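Local atomic coordinates of Exo-beta-1,3-glucanase (Streptomyces sp. SirexAA-E, PDB entry 4PEY), a protein that hydrolyses laminarin and laminarioligosaccharides from their non-reducing ends, releasing glucose and laminaribiose, as a secreted exo-beta-1,3-glucanase of glycoside hydrolase family 55. Residues F108-E113 and N124-S129; L145-Y150 and P169-Q174. The protein carries 1 engineered substitution. One frame throughout, in Å; residues are numbered along the deposited sequence. Where two conformers were deposited one is given.

Interaction 1: F108-E113 and N124-S129; sequences FWRSAE and NRWAVS. With BGC (beta-D-glucopyranose), chain C.
Apolar packing joins the strand 110-113 to the loop after strand 123-125: CB of Ala-112 lies 3.7 Å from CH2 of Trp-126, and the same ring corner reaches the backbone of Ser-111, with CH2 of Trp-126 3.8 Å from its carbonyl carbon. With CG anti to the backbone N (chi1 -175°), the Trp-126 indole swings off its own loop to reach that strand. CG1 of Val-128, from the same loop, sits over one indole face near its rim, and the indole N-H bonds to the carbonyl of Ala-132. At the other end, CE1 of Phe-108 meets CB of Ser-129 at 4.0 Å. The Ser-129 hydroxyl is engaged with Ala-104 O and Ser-154 N.

Hydrogen bonds act beside this packing, none of them spanning the two segments. The Phe-108 carbonyl O takes two donors from one guanidinium: NH2 of Arg-110 at 3.0 Å, on a lone pair in the carbonyl plane, and NE of Arg-110 at 2.9 Å, from above that plane. NH1 of Arg-110 goes to Ile-71, so all three nitrogens serve backbone carbonyls.

Sugar binding is the third element. In the conformer given here, one of two deposited, NE of Arg-125 donates to O2 of the chain C glucose, 2.9 Å away and nearly straight at 167°, with O2 in the guanidinium plane. Phe-108 touches a glucose of a different glycan site. The polar groups thus secure each segment separately, while apolar contact joins them between two carbohydrate sites of a right-handed parallel beta-helix.

Interaction 2: L145-Y150 and P169-Q174; sequences LAPDGY and PYSQQQ. With BGC (beta-D-glucopyranose), chain B; BGC (beta-D-glucopyranose), chain D.
Tyr-150 and Tyr-170 both carry CG anti to the carbonyl carbon, which sets CE2 of Tyr-150 over one face of the Tyr-170 ring, 3.6 Å from its CG and toward the rim. The ring planes stand at 45°, and a water lies 2.8 Å from OH of Tyr-150, with a weak, longer link to the Tyr-170 hydroxyl. Gln-172 turns at chi2 (-74°), folding its amide back toward the neighbouring loop.

There NE2 of Gln-172 donates to O of Leu-145 at 2.8 Å, the N-H almost straight at O (168°), the donor somewhat off the carbonyl plane of Leu-145. The same NE2 also bonds to Val-128 O and OE1 of Gln-172 takes Gly-155 N, so the buried amide is held at both ends. An alanine here is likely to leave the carbonyls of Leu-145 and Val-128 without this shared donor, and Gly-155 N without its acceptor.

Between these anchors, CB of Ala-146 nestles against CB of Tyr-170 at 3.6 Å, and CB of Leu-145 lies 3.8 Å from CG of Gln-172. The Ser-171 hydroxyl bonds to Gly-151 O.

Just beyond, NE2 of Gln-173 bridges two sugars, donating to O2 of the chain B glucose and to O2 of the chain D glucose, both at 2.6 Å. Two beta turns, type II from Pro-147 to Tyr-150 and type II' from Pro-169 to Gln-172, pack together as loops from successive beta-helix coils; Tyr-150, a substrate-binding residue, lies in the first, and Gln-173, which holds the two glucoses, directly follows the second.

Overall arrangement
From the N terminus, the chain first runs through 108-113 and, after ten residues that include strand 116-118, returns in 124-129, where interaction 1 closes a short loop. Interaction 2 opens only later: 145-150 follows strand 138-144, and a longer loop through strands 157-159 and 162-168 closes on 169-174. The two contacts are therefore in series, neither nested nor crossed, with centres about 12 Å apart on one side of the chain's centre. They nevertheless touch, since 124-129 packs against 145-150 and probably hydrogen-bonds to both segments of interaction 2. Together they tie successive coils of the N-terminal beta-helix between two glycan sites.

Interaction 1: F108-E113 and N124-S129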
loop_
_atom_site.group_PDB
_atom_site.type_symbol
_atom_site.label_atom_id
_atom_site.label_comp_id
_atom_site.label_asym_id
_atom_site.label_seq_id
_atom_site.Cartn_x
_atom_site.Cartn_y
_atom_site.Cartn_z
ATOM N N PHE A 108 -4.201 2.014 10.439
ATOM C CA PHE A 108 -4.346 1.979 8.981
ATOM C C PHE A 108 -4.615 3.349 8.367
ATOM O O PHE A 108 -4.972 4.291 9.073
ATOM C CB PHE A 108 -5.530 1.097 8.556
ATOM C CG PHE A 108 -5.562 -0.283 9.162
ATOM C CD1 PHE A 108 -4.432 -1.091 9.193
ATOM C CD2 PHE A 108 -6.759 -0.789 9.663
ATOM C CE1 PHE A 108 -4.497 -2.375 9.732
ATOM C CE2 PHE A 108 -6.838 -2.072 10.189
ATOM C CZ PHE A 108 -5.703 -2.868 10.226
ATOM N N TRP A 109 -4.505 3.409 7.038
ATOM C CA TRP A 109 -5.078 4.468 6.193
ATOM C C TRP A 109 -4.621 5.867 6.598
ATOM O O TRP A 109 -5.426 6.716 6.983
ATOM C CB TRP A 109 -6.628 4.395 6.180
ATOM C CG TRP A 109 -7.166 3.057 5.691
ATOM C CD1 TRP A 109 -6.873 2.433 4.508
ATOM C CD2 TRP A 109 -8.075 2.186 6.385
ATOM N NE1 TRP A 109 -7.537 1.229 4.426
ATOM C CE2 TRP A 109 -8.281 1.054 5.568
ATOM C CE3 TRP A 109 -8.740 2.254 7.616
ATOM C CZ2 TRP A 109 -9.101 -0.008 5.950
ATOM C CZ3 TRP A 109 -9.551 1.198 7.998
ATOM C CH2 TRP A 109 -9.729 0.080 7.167
ATOM N N ARG A 110 -3.321 6.110 6.490
ATOM C CA ARG A 110 -2.779 7.443 6.745
ATOM C C ARG A 110 -1.463 7.552 5.986
ATOM O O ARG A 110 -0.979 6.553 5.463
ATOM C CB ARG A 110 -2.602 7.687 8.253
ATOM C CG ARG A 110 -1.602 6.752 8.952
ATOM C CD ARG A 110 -1.890 6.666 10.452
ATOM N NE ARG A 110 -3.093 5.874 10.702
ATOM C CZ ARG A 110 -3.731 5.799 11.867
ATOM N NH1 ARG A 110 -3.309 6.506 12.919
ATOM N NH2 ARG A 110 -4.811 5.032 11.973
ATOM N N SER A 111 -0.885 8.744 5.886
ATOM C CA SER A 111 0.345 8.867 5.104
ATOM C C SER A 111 1.179 10.083 5.456
ATOM O O SER A 111 0.651 11.094 5.917
ATOM C CB SER A 111 0.017 8.912 3.606
ATOM O OG SER A 111 -0.755 10.062 3.296
ATOM N N ALA A 112 2.484 9.969 5.211
ATOM C CA ALA A 112 3.430 11.083 5.344
ATOM C C ALA A 112 4.288 11.149 4.097
ATOM O O ALA A 112 4.772 10.118 3.633
ATOM C CB ALA A 112 4.316 10.917 6.578
ATOM N N GLU A 113 4.479 12.350 3.559
ATOM C CA GLU A 113 5.282 12.520 2.351
ATOM C C GLU A 113 5.979 13.882 2.274
ATOM O O GLU A 113 5.417 14.904 2.654
ATOM C CB GLU A 113 4.395 12.313 1.110
ATOM C CG GLU A 113 5.114 12.377 -0.237
ATOM C CD GLU A 113 4.238 11.906 -1.388
ATOM O OE1 GLU A 113 3.000 12.124 -1.345
ATOM O OE2 GLU A 113 4.782 11.308 -2.343
ATOM N N ASN A 124 11.944 9.855 15.537
ATOM C CA ASN A 124 10.546 9.983 15.144
ATOM C C ASN A 124 9.847 8.636 15.260
ATOM O O ASN A 124 10.411 7.628 14.846
ATOM C CB ASN A 124 10.437 10.502 13.705
ATOM C CG ASN A 124 9.045 10.974 13.366
ATOM O OD1 ASN A 124 8.674 12.103 13.686
ATOM N ND2 ASN A 124 8.258 10.113 12.720
ATOM N N ARG A 125 8.626 8.605 15.798
ATOM C CA ARG A 125 7.881 7.350 15.904
ATOM C C ARG A 125 6.767 7.269 14.866
ATOM O O ARG A 125 5.847 8.101 14.856
ATOM C CB ARG A 125 7.283 7.169 17.303
ATOM C CG ARG A 125 6.600 5.809 17.478
ATOM C CD ARG A 125 5.715 5.752 18.716
ATOM N NE ARG A 125 6.402 6.254 19.903
ATOM C CZ ARG A 125 7.246 5.541 20.639
ATOM N NH1 ARG A 125 7.818 6.086 21.704
ATOM N NH2 ARG A 125 7.522 4.284 20.310
ATOM N N TRP A 126 6.850 6.256 14.004
ATOM C CA TRP A 126 5.846 5.995 12.960
ATOM C C TRP A 126 5.346 4.557 13.141
ATOM O O TRP A 126 5.720 3.648 12.392
ATOM C CB TRP A 126 6.449 6.233 11.564
ATOM C CG TRP A 126 5.511 6.129 10.374
ATOM C CD1 TRP A 126 5.476 5.124 9.444
ATOM C CD2 TRP A 126 4.508 7.077 9.974
ATOM N NE1 TRP A 126 4.512 5.381 8.502
ATOM C CE2 TRP A 126 3.899 6.570 8.803
ATOM C CE3 TRP A 126 4.063 8.298 10.494
ATOM C CZ2 TRP A 126 2.865 7.244 8.142
ATOM C CZ3 TRP A 126 3.038 8.971 9.831
ATOM C CH2 TRP A 126 2.447 8.435 8.672
ATOM N N ALA A 127 4.523 4.351 14.166
ATOM C CA ALA A 127 4.129 3.002 14.573
ATOM C C ALA A 127 2.839 2.579 13.886
ATOM O O ALA A 127 1.753 2.618 14.474
ATOM C CB ALA A 127 3.984 2.929 16.085
ATOM N N VAL A 128 2.975 2.165 12.633
ATOM C CA VAL A 128 1.833 1.912 11.773
ATOM C C VAL A 128 1.709 0.448 11.406
ATOM O O VAL A 128 2.665 -0.329 11.554
ATOM C CB VAL A 128 1.937 2.734 10.478
ATOM C CG1 VAL A 128 1.939 4.224 10.808
ATOM C CG2 VAL A 128 3.203 2.355 9.704
ATOM N N SER A 129 0.531 0.059 10.929
ATOM C CA SER A 129 0.427 -1.212 10.220
ATOM C C SER A 129 0.161 -0.925 8.745
ATOM O O SER A 129 0.832 -0.059 8.168
ATOM C CB SER A 129 -0.627 -2.110 10.860
ATOM O OG SER A 129 -0.121 -2.523 12.127
HETATM C C2 BGC C . 5.918 10.333 20.403
HETATM C C3 BGC C . 7.419 10.460 20.636
HETATM C C4 BGC C . 7.842 11.927 20.741
HETATM C C5 BGC C . 6.936 12.687 21.705
HETATM C C6 BGC C . 7.218 14.185 21.674
HETATM C C1 BGC C . 5.169 11.147 21.450
HETATM O O2 BGC C . 5.522 8.972 20.467
HETATM O O3 BGC C . 8.100 9.827 19.581
HETATM O O4 BGC C . 9.178 12.010 21.198
HETATM O O5 BGC C . 5.581 12.495 21.364
HETATM O O6 BGC C . 6.715 14.794 22.842
#

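Interaction 2: L145-Y150 and P169-Q174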
loop_
_atom_site.group_PDB
_atom_site.type_symbol
_atom_site.label_atom_id
_atom_site.label_comp_id
_atom_site.label_asym_id
_atom_site.label_seq_id
_atom_site.Cartn_x
_atom_site.Cartn_y
_atom_site.Cartn_z
ATOM N N LEU A 145 9.677 2.329 14.546
ATOM C CA LEU A 145 8.462 1.848 13.893
ATOM C C LEU A 145 7.507 1.137 14.847
ATOM O O LEU A 145 6.453 0.649 14.430
ATOM C CB LEU A 145 8.823 0.902 12.743
ATOM C CG LEU A 145 9.809 1.465 11.718
ATOM C CD1 LEU A 145 10.082 0.425 10.628
ATOM C CD2 LEU A 145 9.266 2.755 11.114
ATOM N N ALA A 146 7.863 1.086 16.125
ATOM C CA ALA A 146 7.083 0.317 17.093
ATOM C C ALA A 146 6.299 1.225 18.036
ATOM O O ALA A 146 6.745 2.325 18.357
ATOM C CB ALA A 146 8.004 -0.617 17.894
ATOM N N PRO A 147 5.124 0.768 18.487
ATOM C CA PRO A 147 4.368 1.575 19.449
ATOM C C PRO A 147 5.107 1.652 20.777
ATOM O O PRO A 147 5.934 0.780 21.070
ATOM C CB PRO A 147 3.045 0.810 19.586
ATOM C CG PRO A 147 3.400 -0.609 19.251
ATOM C CD PRO A 147 4.439 -0.496 18.163
ATOM N N ASP A 148 4.829 2.691 21.558
ATOM C CA ASP A 148 5.394 2.791 22.892
ATOM C C ASP A 148 4.946 1.569 23.678
ATOM O O ASP A 148 3.749 1.290 23.766
ATOM C CB ASP A 148 4.945 4.085 23.572
ATOM C CG ASP A 148 5.751 4.409 24.808
ATOM O OD1 ASP A 148 6.773 3.737 25.059
ATOM O OD2 ASP A 148 5.366 5.354 25.523
ATOM N N GLY A 149 5.909 0.823 24.213
ATOM C CA GLY A 149 5.616 -0.402 24.934
ATOM C C GLY A 149 5.941 -1.655 24.139
ATOM O O GLY A 149 5.893 -2.762 24.671
ATOM N N TYR A 150 6.251 -1.471 22.857
ATOM C CA TYR A 150 6.657 -2.553 21.949
ATOM C C TYR A 150 5.578 -3.613 21.740
ATOM O O TYR A 150 5.880 -4.800 21.597
ATOM C CB TYR A 150 7.946 -3.217 22.444
ATOM C CG TYR A 150 9.087 -2.243 22.667
ATOM C CD1 TYR A 150 9.605 -2.029 23.939
ATOM C CD2 TYR A 150 9.628 -1.524 21.609
ATOM C CE1 TYR A 150 10.644 -1.139 24.143
ATOM C CE2 TYR A 150 10.664 -0.629 21.805
ATOM C CZ TYR A 150 11.168 -0.439 23.072
ATOM O OH TYR A 150 12.202 0.451 23.271
ATOM N N PRO A 169 12.765 -1.391 13.982
ATOM C CA PRO A 169 11.421 -1.979 13.875
ATOM C C PRO A 169 10.893 -2.529 15.198
ATOM O O PRO A 169 9.674 -2.513 15.411
ATOM C CB PRO A 169 11.611 -3.112 12.860
ATOM C CG PRO A 169 12.878 -2.741 12.091
ATOM C CD PRO A 169 13.748 -2.081 13.130
ATOM N N TYR A 170 11.797 -3.002 16.057
ATOM C CA TYR A 170 11.451 -3.674 17.313
ATOM C C TYR A 170 10.410 -4.769 17.096
ATOM O O TYR A 170 10.731 -5.804 16.527
ATOM C CB TYR A 170 10.985 -2.656 18.354
ATOM C CG TYR A 170 12.074 -1.653 18.700
ATOM C CD1 TYR A 170 13.121 -1.996 19.551
ATOM C CD2 TYR A 170 12.061 -0.371 18.168
ATOM C CE1 TYR A 170 14.125 -1.087 19.862
ATOM C CE2 TYR A 170 13.058 0.540 18.468
ATOM C CZ TYR A 170 14.089 0.180 19.316
ATOM O OH TYR A 170 15.078 1.096 19.618
ATOM N N SER A 171 9.168 -4.547 17.528
ATOM C CA SER A 171 8.131 -5.579 17.430
ATOM C C SER A 171 7.450 -5.743 16.060
ATOM O O SER A 171 6.687 -6.695 15.862
ATOM C CB SER A 171 7.055 -5.309 18.481
ATOM O OG SER A 171 6.616 -3.963 18.406
ATOM N N GLN A 172 7.702 -4.831 15.123
ATOM C CA GLN A 172 7.150 -4.964 13.776
ATOM C C GLN A 172 7.410 -6.338 13.179
ATOM O O GLN A 172 8.552 -6.773 13.116
ATOM C CB GLN A 172 7.741 -3.901 12.848
ATOM C CG GLN A 172 7.178 -2.499 13.052
ATOM C CD GLN A 172 5.769 -2.356 12.499
ATOM O OE1 GLN A 172 5.226 -3.285 11.897
ATOM N NE2 GLN A 172 5.171 -1.195 12.706
ATOM N N GLN A 173 6.354 -7.009 12.722
ATOM C CA GLN A 173 6.478 -8.352 12.151
ATOM C C GLN A 173 7.322 -8.373 10.882
ATOM O O GLN A 173 8.147 -9.270 10.664
ATOM C CB GLN A 173 5.100 -8.913 11.817
ATOM C CG GLN A 173 4.198 -9.163 12.994
ATOM C CD GLN A 173 2.749 -9.345 12.569
ATOM O OE1 GLN A 173 2.435 -9.513 11.373
ATOM N NE2 GLN A 173 1.852 -9.286 13.538
ATOM N N GLN A 174 7.074 -7.391 10.027
ATOM C CA GLN A 174 7.640 -7.381 8.694
ATOM C C GLN A 174 7.713 -5.940 8.211
ATOM O O GLN A 174 7.104 -5.051 8.816
ATOM C CB GLN A 174 6.812 -8.260 7.740
ATOM C CG GLN A 174 5.408 -7.729 7.388
ATOM C CD GLN A 174 4.331 -8.083 8.408
ATOM O OE1 GLN A 174 4.183 -9.243 8.818
ATOM N NE2 GLN A 174 3.552 -7.082 8.802
HETATM C C2 BGC B . 2.181 -10.756 16.442
HETATM C C3 BGC B . 0.723 -11.160 16.627
HETATM C C4 BGC B . 0.628 -12.590 17.139
HETATM C C5 BGC B . 1.484 -12.713 18.394
HETATM C C6 BGC B . 1.437 -14.127 18.957
HETATM C C1 BGC B . 2.987 -11.042 17.707
HETATM O O1 BGC B . 4.354 -10.803 17.444
HETATM O O2 BGC B . 2.262 -9.386 16.115
HETATM O O3 BGC B . 0.067 -11.039 15.305
HETATM O O4 BGC B . -0.720 -12.908 17.430
HETATM O O5 BGC B . 2.815 -12.398 18.062
HETATM O O6 BGC B . 2.144 -14.148 20.184
HETATM C C2 BGC D . -1.460 -10.017 13.807
HETATM C C3 BGC D . -2.916 -9.649 13.554
HETATM C C4 BGC D . -3.821 -10.782 14.013
HETATM C C5 BGC D . -3.511 -11.121 15.461
HETATM C C6 BGC D . -4.405 -12.257 15.940
HETATM C C1 BGC D . -1.237 -10.499 15.235
HETATM O O2 BGC D . -0.665 -8.870 13.595
HETATM O O3 BGC D . -3.003 -9.449 12.126
HETATM O O4 BGC D . -5.171 -10.393 13.845
HETATM O O5 BGC D . -2.157 -11.525 15.559
HETATM O O6 BGC D . -4.144 -12.512 17.306
HETATM O O HOH W 1 13.020 2.731 21.883
#